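Local coordinates for NO-binding heme-dependent sensor protein (Shewanella oneidensis, PDB 4U9B) that probably senses nitric oxide through a bound heme, as an H-NOX gas sensor that also carries a zinc ion, at residues V21-R34 against E46-L58. Numbering follows the deposited sequence.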
ATOM      1  N   VAL A  21      -9.670  20.306  -3.786  1.00 35.56           N
ATOM      2  CA  VAL A  21     -10.275  19.061  -3.331  1.00 36.77           C
ATOM      3  C   VAL A  21      -9.477  18.430  -2.190  1.00 35.10           C
ATOM      4  O   VAL A  21     -10.048  17.984  -1.195  1.00 32.86           O
ATOM      5  CB  VAL A  21     -10.395  18.060  -4.495  1.00 38.60           C
ATOM      6  CG1 VAL A  21     -10.771  16.672  -3.992  1.00 41.22           C
ATOM      7  CG2 VAL A  21     -11.414  18.566  -5.504  1.00 37.61           C
ATOM      8  N   TRP A  22      -8.157  18.390  -2.337  1.00 33.48           N
ATOM      9  CA  TRP A  22      -7.302  17.867  -1.281  1.00 30.91           C
ATOM     10  C   TRP A  22      -7.458  18.683  -0.001  1.00 30.53           C
ATOM     11  O   TRP A  22      -7.606  18.121   1.083  1.00 29.71           O
ATOM     12  CB  TRP A  22      -5.835  17.845  -1.724  1.00 30.13           C
ATOM     13  CG  TRP A  22      -4.894  17.518  -0.611  1.00 28.02           C
ATOM     14  CD1 TRP A  22      -4.059  18.383   0.036  1.00 29.34           C
ATOM     15  CD2 TRP A  22      -4.697  16.236   0.002  1.00 28.16           C
ATOM     16  NE1 TRP A  22      -3.353  17.719   1.009  1.00 29.47           N
ATOM     17  CE2 TRP A  22      -3.727  16.403   1.009  1.00 28.33           C
ATOM     18  CE3 TRP A  22      -5.249  14.968  -0.204  1.00 26.43           C
ATOM     19  CZ2 TRP A  22      -3.294  15.345   1.805  1.00 27.44           C
ATOM     20  CZ3 TRP A  22      -4.816  13.922   0.590  1.00 26.47           C
ATOM     21  CH2 TRP A  22      -3.848  14.117   1.581  1.00 27.69           C
ATOM     22  N   ASN A  23      -7.443  20.006  -0.121  1.00 32.00           N
ATOM     23  CA  ASN A  23      -7.582  20.846   1.055  1.00 36.23           C
ATOM     24  C   ASN A  23      -8.973  20.710   1.670  1.00 32.17           C
ATOM     25  O   ASN A  23      -9.110  20.740   2.894  1.00 32.76           O
ATOM     26  CB  ASN A  23      -7.276  22.306   0.710  1.00 41.18           C
ATOM     27  CG  ASN A  23      -5.792  22.580   0.599  1.00 44.07           C
ATOM     28  OD1 ASN A  23      -4.977  21.956   1.280  1.00 42.06           O
ATOM     29  ND2 ASN A  23      -5.431  23.528  -0.255  1.00 47.20           N
ATOM     30  N   GLU A  24      -9.996  20.529   0.839  1.00 33.78           N
ATOM     31  CA  GLU A  24     -11.341  20.287   1.355  1.00 34.86           C
ATOM     32  C   GLU A  24     -11.352  19.012   2.189  1.00 31.49           C
ATOM     33  O   GLU A  24     -11.899  18.984   3.290  1.00 31.14           O
ATOM     34  CB  GLU A  24     -12.372  20.169   0.227  1.00 39.95           C
ATOM     35  CG  GLU A  24     -13.800  19.965   0.744  1.00 45.52           C
ATOM     36  CD  GLU A  24     -14.779  19.563  -0.341  1.00 51.58           C
ATOM     37  OE1 GLU A  24     -14.370  19.463  -1.518  1.00 54.11           O
ATOM     38  OE2 GLU A  24     -15.964  19.339  -0.010  1.00 54.23           O
ATOM     39  N   LEU A  25     -10.746  17.957   1.652  1.00 29.06           N
ATOM     40  CA  LEU A  25     -10.662  16.682   2.350  1.00 28.16           C
ATOM     41  C   LEU A  25      -9.951  16.822   3.694  1.00 27.24           C
ATOM     42  O   LEU A  25     -10.342  16.191   4.673  1.00 29.23           O
ATOM     43  CB  LEU A  25      -9.944  15.648   1.479  1.00 30.46           C
ATOM     44  CG  LEU A  25     -10.731  15.174   0.252  1.00 30.49           C
ATOM     45  CD1 LEU A  25      -9.812  14.505  -0.758  1.00 31.95           C
ATOM     46  CD2 LEU A  25     -11.848  14.228   0.667  1.00 30.55           C
ATOM     47  N   LEU A  26      -8.910  17.645   3.745  1.00 28.53           N
ATOM     48  CA  LEU A  26      -8.193  17.863   4.997  1.00 30.45           C
ATOM     49  C   LEU A  26      -9.033  18.667   5.990  1.00 30.75           C
ATOM     50  O   LEU A  26      -9.010  18.385   7.188  1.00 32.27           O
ATOM     51  CB  LEU A  26      -6.856  18.568   4.744  1.00 31.14           C
ATOM     52  CG  LEU A  26      -5.753  17.754   4.057  1.00 32.86           C
ATOM     53  CD1 LEU A  26      -4.396  18.419   4.265  1.00 32.81           C
ATOM     54  CD2 LEU A  26      -5.708  16.315   4.547  1.00 35.70           C
ATOM     55  N   GLU A  27      -9.777  19.654   5.496  1.00 34.48           N
ATOM     56  CA  GLU A  27     -10.679  20.423   6.355  1.00 34.65           C
ATOM     57  C   GLU A  27     -11.716  19.510   6.995  1.00 32.92           C
ATOM     58  O   GLU A  27     -12.017  19.628   8.182  1.00 34.08           O
ATOM     59  CB  GLU A  27     -11.389  21.523   5.564  1.00 38.87           C
ATOM     60  CG  GLU A  27     -10.511  22.698   5.169  1.00 41.64           C
ATOM     61  CD  GLU A  27     -11.262  23.737   4.356  1.00 45.19           C
ATOM     62  OE1 GLU A  27     -12.508  23.784   4.449  1.00 45.39           O
ATOM     63  OE2 GLU A  27     -10.609  24.505   3.619  1.00 47.44           O
ATOM     64  N   LYS A  28     -12.249  18.590   6.198  1.00 31.08           N
ATOM     65  CA  LYS A  28     -13.308  17.705   6.658  1.00 30.13           C
ATOM     66  C   LYS A  28     -12.817  16.631   7.618  1.00 29.33           C
ATOM     67  O   LYS A  28     -13.515  16.284   8.568  1.00 32.18           O
ATOM     68  CB  LYS A  28     -13.984  17.022   5.468  1.00 34.12           C
ATOM     69  CG  LYS A  28     -14.847  17.929   4.615  1.00 35.52           C
ATOM     70  CD  LYS A  28     -15.576  17.145   3.530  1.00 37.34           C
ATOM     71  CE  LYS A  28     -16.648  16.226   4.108  1.00 41.29           C
ATOM     72  NZ  LYS A  28     -17.297  15.380   3.063  1.00 41.54           N
ATOM     73  N   HIS A  29     -11.618  16.105   7.367  1.00 28.34           N
ATOM     74  CA  HIS A  29     -11.203  14.845   7.981  1.00 27.88           C
ATOM     75  C   HIS A  29      -9.950  14.918   8.859  1.00 32.51           C
ATOM     76  O   HIS A  29      -9.636  13.951   9.554  1.00 37.89           O
ATOM     77  CB  HIS A  29     -10.989  13.808   6.877  1.00 26.02           C
ATOM     78  CG  HIS A  29     -12.191  13.614   6.006  1.00 26.41           C
ATOM     79  ND1 HIS A  29     -13.372  13.088   6.481  1.00 27.60           N
ATOM     80  CD2 HIS A  29     -12.402  13.891   4.698  1.00 25.92           C
ATOM     81  CE1 HIS A  29     -14.258  13.044   5.502  1.00 28.45           C
ATOM     82  NE2 HIS A  29     -13.693  13.524   4.409  1.00 27.59           N
ATOM     83  N   ALA A  30      -9.243  16.046   8.836  1.00 31.04           N
ATOM     84  CA  ALA A  30      -8.035  16.201   9.650  1.00 31.87           C
ATOM     85  C   ALA A  30      -8.135  17.408  10.582  1.00 33.16           C
ATOM     86  O   ALA A  30      -8.848  18.361  10.278  1.00 32.62           O
ATOM     87  CB  ALA A  30      -6.812  16.329   8.761  1.00 29.08           C
ATOM     88  N   PRO A  31      -7.408  17.372  11.719  1.00 35.09           N
ATOM     89  CA  PRO A  31      -7.359  18.508  12.650  1.00 36.29           C
ATOM     90  C   PRO A  31      -6.954  19.813  11.954  1.00 36.20           C
ATOM     91  O   PRO A  31      -6.409  19.782  10.853  1.00 34.70           O
ATOM     92  CB  PRO A  31      -6.305  18.080  13.664  1.00 36.98           C
ATOM     93  CG  PRO A  31      -6.378  16.605  13.669  1.00 38.16           C
ATOM     94  CD  PRO A  31      -6.656  16.215  12.241  1.00 36.18           C
ATOM     95  N   LYS A  32      -7.220  20.948  12.594  1.00 40.81           N
ATOM     96  CA  LYS A  32      -6.993  22.247  11.976  1.00 45.33           C
ATOM     97  C   LYS A  32      -5.507  22.454  11.714  1.00 43.83           C
ATOM     98  O   LYS A  32      -4.650  22.078  12.525  1.00 42.87           O
ATOM     99  CB  LYS A  32      -7.556  23.360  12.856  1.00 50.16           C
ATOM    100  CG  LYS A  32      -7.715  24.667  12.124  1.00 54.89           C
ATOM    101  CD  LYS A  32      -8.885  25.484  12.655  1.00 59.95           C
ATOM    102  CE  LYS A  32      -8.754  25.739  14.143  1.00 62.54           C
ATOM    103  NZ  LYS A  32      -9.765  26.723  14.613  1.00 63.16           N
ATOM    104  N   ASP A  33      -5.219  22.997  10.535  1.00 43.58           N
ATOM    105  CA  ASP A  33      -3.849  23.267  10.073  1.00 46.51           C
ATOM    106  C   ASP A  33      -2.983  22.009   9.970  1.00 41.71           C
ATOM    107  O   ASP A  33      -1.783  22.052  10.197  1.00 40.73           O
ATOM    108  CB  ASP A  33      -3.168  24.291  10.989  1.00 50.60           C
ATOM    109  CG  ASP A  33      -3.797  25.663  10.890  1.00 53.40           C
ATOM    110  OD1 ASP A  33      -3.557  26.356   9.875  1.00 52.63           O
ATOM    111  OD2 ASP A  33      -4.524  26.053  11.825  1.00 54.57           O
ATOM    112  N   ARG A  34      -3.602  20.894   9.599  1.00 37.08           N
ATOM    113  CA  ARG A  34      -2.871  19.645   9.411  1.00 32.92           C
ATOM    114  C   ARG A  34      -1.871  19.762   8.263  1.00 32.48           C
ATOM    115  O   ARG A  34      -2.210  20.207   7.167  1.00 33.29           O
ATOM    116  CB  ARG A  34      -3.841  18.482   9.147  1.00 29.69           C
ATOM    117  CG  ARG A  34      -3.188  17.192   8.626  1.00 30.03           C
ATOM    118  CD  ARG A  34      -2.214  16.587   9.624  1.00 27.70           C
ATOM    119  NE  ARG A  34      -2.893  15.829  10.678  1.00 28.16           N
ATOM    120  CZ  ARG A  34      -2.792  16.065  11.985  1.00 28.70           C
ATOM    121  NH1 ARG A  34      -2.028  17.045  12.450  1.00 28.24           N
ATOM    122  NH2 ARG A  34      -3.456  15.301  12.842  1.00 30.37           N
ATOM    123  N   GLU A  46      -7.501   9.232   9.740  1.00 20.86           N
ATOM    124  CA  GLU A  46      -7.460  10.365   8.826  1.00 21.61           C
ATOM    125  C   GLU A  46      -7.352   9.863   7.392  1.00 20.91           C
ATOM    126  O   GLU A  46      -8.073  10.327   6.513  1.00 21.79           O
ATOM    127  CB  GLU A  46      -6.298  11.306   9.162  1.00 25.61           C
ATOM    128  CG  GLU A  46      -6.503  12.076  10.461  1.00 27.20           C
ATOM    129  CD  GLU A  46      -5.352  13.009  10.801  1.00 29.47           C
ATOM    130  OE1 GLU A  46      -4.715  13.551   9.874  1.00 30.24           O
ATOM    131  OE2 GLU A  46      -5.086  13.197  12.006  1.00 30.31           O
ATOM    132  N   LEU A  47      -6.464   8.899   7.164  1.00 19.65           N
ATOM    133  CA  LEU A  47      -6.288   8.325   5.836  1.00 20.63           C
ATOM    134  C   LEU A  47      -7.584   7.665   5.369  1.00 19.65           C
ATOM    135  O   LEU A  47      -8.069   7.936   4.271  1.00 20.17           O
ATOM    136  CB  LEU A  47      -5.144   7.307   5.830  1.00 20.15           C
ATOM    137  CG  LEU A  47      -4.727   6.778   4.455  1.00 24.32           C
ATOM    138  CD1 LEU A  47      -3.751   7.731   3.781  1.00 27.89           C
ATOM    139  CD2 LEU A  47      -4.123   5.387   4.577  1.00 26.17           C
ATOM    140  N   PHE A  48      -8.149   6.809   6.216  1.00 19.08           N
ATOM    141  CA  PHE A  48      -9.364   6.082   5.864  1.00 19.84           C
ATOM    142  C   PHE A  48     -10.537   7.030   5.610  1.00 21.28           C
ATOM    143  O   PHE A  48     -11.312   6.823   4.676  1.00 21.46           O
ATOM    144  CB  PHE A  48      -9.731   5.081   6.964  1.00 19.62           C
ATOM    145  CG  PHE A  48      -8.897   3.828   6.957  1.00 23.17           C
ATOM    146  CD1 PHE A  48      -8.896   2.986   5.855  1.00 24.92           C
ATOM    147  CD2 PHE A  48      -8.140   3.477   8.062  1.00 22.80           C
ATOM    148  CE1 PHE A  48      -8.140   1.826   5.850  1.00 26.55           C
ATOM    149  CE2 PHE A  48      -7.379   2.317   8.061  1.00 26.74           C
ATOM    150  CZ  PHE A  48      -7.382   1.493   6.953  1.00 27.75           C
ATOM    151  N   SER A  49     -10.663   8.070   6.430  1.00 21.07           N
ATOM    152  CA  SER A  49     -11.747   9.033   6.265  1.00 21.47           C
ATOM    153  C   SER A  49     -11.641   9.734   4.919  1.00 21.42           C
ATOM    154  O   SER A  49     -12.639   9.915   4.223  1.00 21.53           O
ATOM    155  CB  SER A  49     -11.740  10.065   7.393  1.00 23.65           C
ATOM    156  OG  SER A  49     -12.201   9.490   8.597  1.00 28.41           O
ATOM    157  N   ILE A  50     -10.425  10.127   4.557  1.00 21.25           N
ATOM    158  CA  ILE A  50     -10.191  10.776   3.277  1.00 22.64           C
ATOM    159  C   ILE A  50     -10.559   9.842   2.131  1.00 23.29           C
ATOM    160  O   ILE A  50     -11.293  10.229   1.222  1.00 25.69           O
ATOM    161  CB  ILE A  50      -8.725  11.227   3.129  1.00 22.91           C
ATOM    162  CG1 ILE A  50      -8.435  12.384   4.090  1.00 24.58           C
ATOM    163  CG2 ILE A  50      -8.431  11.670   1.693  1.00 23.58           C
ATOM    164  CD1 ILE A  50      -6.965  12.676   4.273  1.00 26.05           C
ATOM    165  N   VAL A  51     -10.048   8.615   2.173  1.00 22.22           N
ATOM    166  CA  VAL A  51     -10.285   7.665   1.093  1.00 22.43           C
ATOM    167  C   VAL A  51     -11.757   7.245   1.052  1.00 23.51           C
ATOM    168  O   VAL A  51     -12.297   7.000  -0.024  1.00 26.48           O
ATOM    169  CB  VAL A  51      -9.374   6.423   1.224  1.00 23.27           C
ATOM    170  CG1 VAL A  51      -9.602   5.455   0.077  1.00 25.55           C
ATOM    171  CG2 VAL A  51      -7.913   6.842   1.219  1.00 25.90           C
ATOM    172  N   GLN A  52     -12.403   7.176   2.215  1.00 24.24           N
ATOM    173  CA  GLN A  52     -13.833   6.867   2.283  1.00 27.58           C
ATOM    174  C   GLN A  52     -14.653   7.934   1.573  1.00 27.38           C
ATOM    175  O   GLN A  52     -15.619   7.623   0.868  1.00 27.01           O
ATOM    176  CB  GLN A  52     -14.299   6.734   3.735  1.00 33.13           C
ATOM    177  CG  GLN A  52     -15.749   6.242   3.878  1.00 40.02           C
ATOM    178  CD  GLN A  52     -15.865   4.800   4.352  1.00 46.34           C
ATOM    179  OE1 GLN A  52     -14.871   4.084   4.483  1.00 47.80           O
ATOM    180  NE2 GLN A  52     -17.095   4.369   4.613  1.00 49.78           N
ATOM    181  N   ASP A  53     -14.264   9.188   1.770  1.00 25.02           N
ATOM    182  CA  ASP A  53     -14.936  10.320   1.146  1.00 25.56           C
ATOM    183  C   ASP A  53     -14.806  10.240  -0.374  1.00 26.13           C
ATOM    184  O   ASP A  53     -15.795  10.347  -1.097  1.00 26.54           O
ATOM    185  CB  ASP A  53     -14.341  11.629   1.670  1.00 27.17           C
ATOM    186  CG  ASP A  53     -15.218  12.827   1.392  1.00 29.65           C
ATOM    187  OD1 ASP A  53     -15.992  12.800   0.413  1.00 36.47           O
ATOM    188  OD2 ASP A  53     -15.128  13.801   2.165  1.00 27.47           O
ATOM    189  N   VAL A  54     -13.580  10.032  -0.845  1.00 27.45           N
ATOM    190  CA  VAL A  54     -13.315   9.896  -2.273  1.00 29.82           C
ATOM    191  C   VAL A  54     -14.158   8.775  -2.873  1.00 30.52           C
ATOM    192  O   VAL A  54     -14.791   8.954  -3.912  1.00 34.71           O
ATOM    193  CB  VAL A  54     -11.818   9.613  -2.544  1.00 31.48           C
ATOM    194  CG1 VAL A  54     -11.573   9.294  -4.016  1.00 35.23           C
ATOM    195  CG2 VAL A  54     -10.966  10.798  -2.112  1.00 30.15           C
ATOM    196  N   ALA A  55     -14.163   7.622  -2.214  1.00 27.44           N
ATOM    197  CA  ALA A  55     -14.891   6.465  -2.720  1.00 27.76           C
ATOM    198  C   ALA A  55     -16.386   6.755  -2.823  1.00 31.09           C
ATOM    199  O   ALA A  55     -17.014   6.425  -3.829  1.00 32.24           O
ATOM    200  CB  ALA A  55     -14.651   5.257  -1.835  1.00 27.91           C
ATOM    201  N   GLN A  56     -16.954   7.379  -1.795  1.00 29.23           N
ATOM    202  CA  GLN A  56     -18.384   7.665  -1.794  1.00 31.67           C
ATOM    203  C   GLN A  56     -18.730   8.709  -2.851  1.00 34.87           C
ATOM    204  O   GLN A  56     -19.815   8.673  -3.434  1.00 35.65           O
ATOM    205  CB  GLN A  56     -18.853   8.136  -0.414  1.00 33.86           C
ATOM    206  CG  GLN A  56     -20.348   8.454  -0.373  1.00 38.53           C
ATOM    207  CD  GLN A  56     -20.927   8.495   1.030  1.00 41.32           C
ATOM    208  OE1 GLN A  56     -20.391   7.892   1.960  1.00 45.07           O
ATOM    209  NE2 GLN A  56     -22.039   9.207   1.185  1.00 42.58           N
ATOM    210  N   ARG A  57     -17.810   9.636  -3.101  1.00 36.35           N
ATOM    211  CA  ARG A  57     -18.013  10.652  -4.131  1.00 38.55           C
ATOM    212  C   ARG A  57     -18.096  10.008  -5.507  1.00 35.76           C
ATOM    213  O   ARG A  57     -18.890  10.420  -6.355  1.00 35.97           O
ATOM    214  CB  ARG A  57     -16.886  11.685  -4.107  1.00 40.55           C
ATOM    215  CG  ARG A  57     -16.978  12.671  -2.954  1.00 46.59           C
ATOM    216  CD  ARG A  57     -15.810  13.644  -2.947  1.00 50.78           C
ATOM    217  NE  ARG A  57     -15.722  14.361  -1.676  1.00 54.44           N
ATOM    218  CZ  ARG A  57     -15.210  15.580  -1.525  1.00 55.68           C
ATOM    219  NH1 ARG A  57     -14.736  16.248  -2.570  1.00 57.24           N
ATOM    220  NH2 ARG A  57     -15.179  16.136  -0.322  1.00 54.84           N
ATOM    221  N   LEU A  58     -17.263   8.994  -5.719  1.00 34.19           N
ATOM    222  CA  LEU A  58     -17.225   8.270  -6.983  1.00 35.90           C
ATOM    223  C   LEU A  58     -18.218   7.110  -6.996  1.00 35.62           C
ATOM    224  O   LEU A  58     -18.364   6.421  -8.004  1.00 36.93           O
ATOM    225  CB  LEU A  58     -15.808   7.756  -7.245  1.00 40.18           C
ATOM    226  CG  LEU A  58     -14.742   8.853  -7.329  1.00 40.17           C
ATOM    227  CD1 LEU A  58     -13.344   8.267  -7.253  1.00 43.79           C
ATOM    228  CD2 LEU A  58     -14.912   9.658  -8.603  1.00 39.84           C
TER
HETATM  229  O   HOH W   1     -11.068  11.841  10.235  1.00 35.43           O
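OD2 of D53 is gripped by two donors from helix 21-29. H29 NE2 donates to the anti lone pair of OD2 at 2.7 Å, almost straight and in the plane of the imidazole, while K28 NZ sits 2.8 Å from the same OD2 on the syn side, tilted out of the carboxylate plane. Ring and carboxylate stand at right angles, and the ring lies between S49 O over one face and K28 CB over the other. R57 NE, one turn on, binds D53 OD1 at 2.6 Å; its guanidinium makes a weaker salt bridge to E24 and rests one face on L25 CD2.

Beneath this network L25 packs as a knob among I50, D53, V54 and R57, and I50 answers among W22, L25, L26 and H29. Past the helix, R34 holds E46 side-on: NE to OE1 at 3.0 Å and NH2 to OE2 at 2.8 Å, both on syn lone pairs. Bends at chi2 (63°) and chi3 (80°) fold the arginine back to present that edge; Y36 OH also binds E46 OE1. A leucine in place of R34 would probably leave the largely buried E46 carboxylate without its countercharge and its OE2 without this donor. The D53 cluster thus pairs the helices at one end of the apolar centre, R34-E46 pins the turn after helix 21-29 at the other, and the paired cations probably keep D53 and E46 ionised.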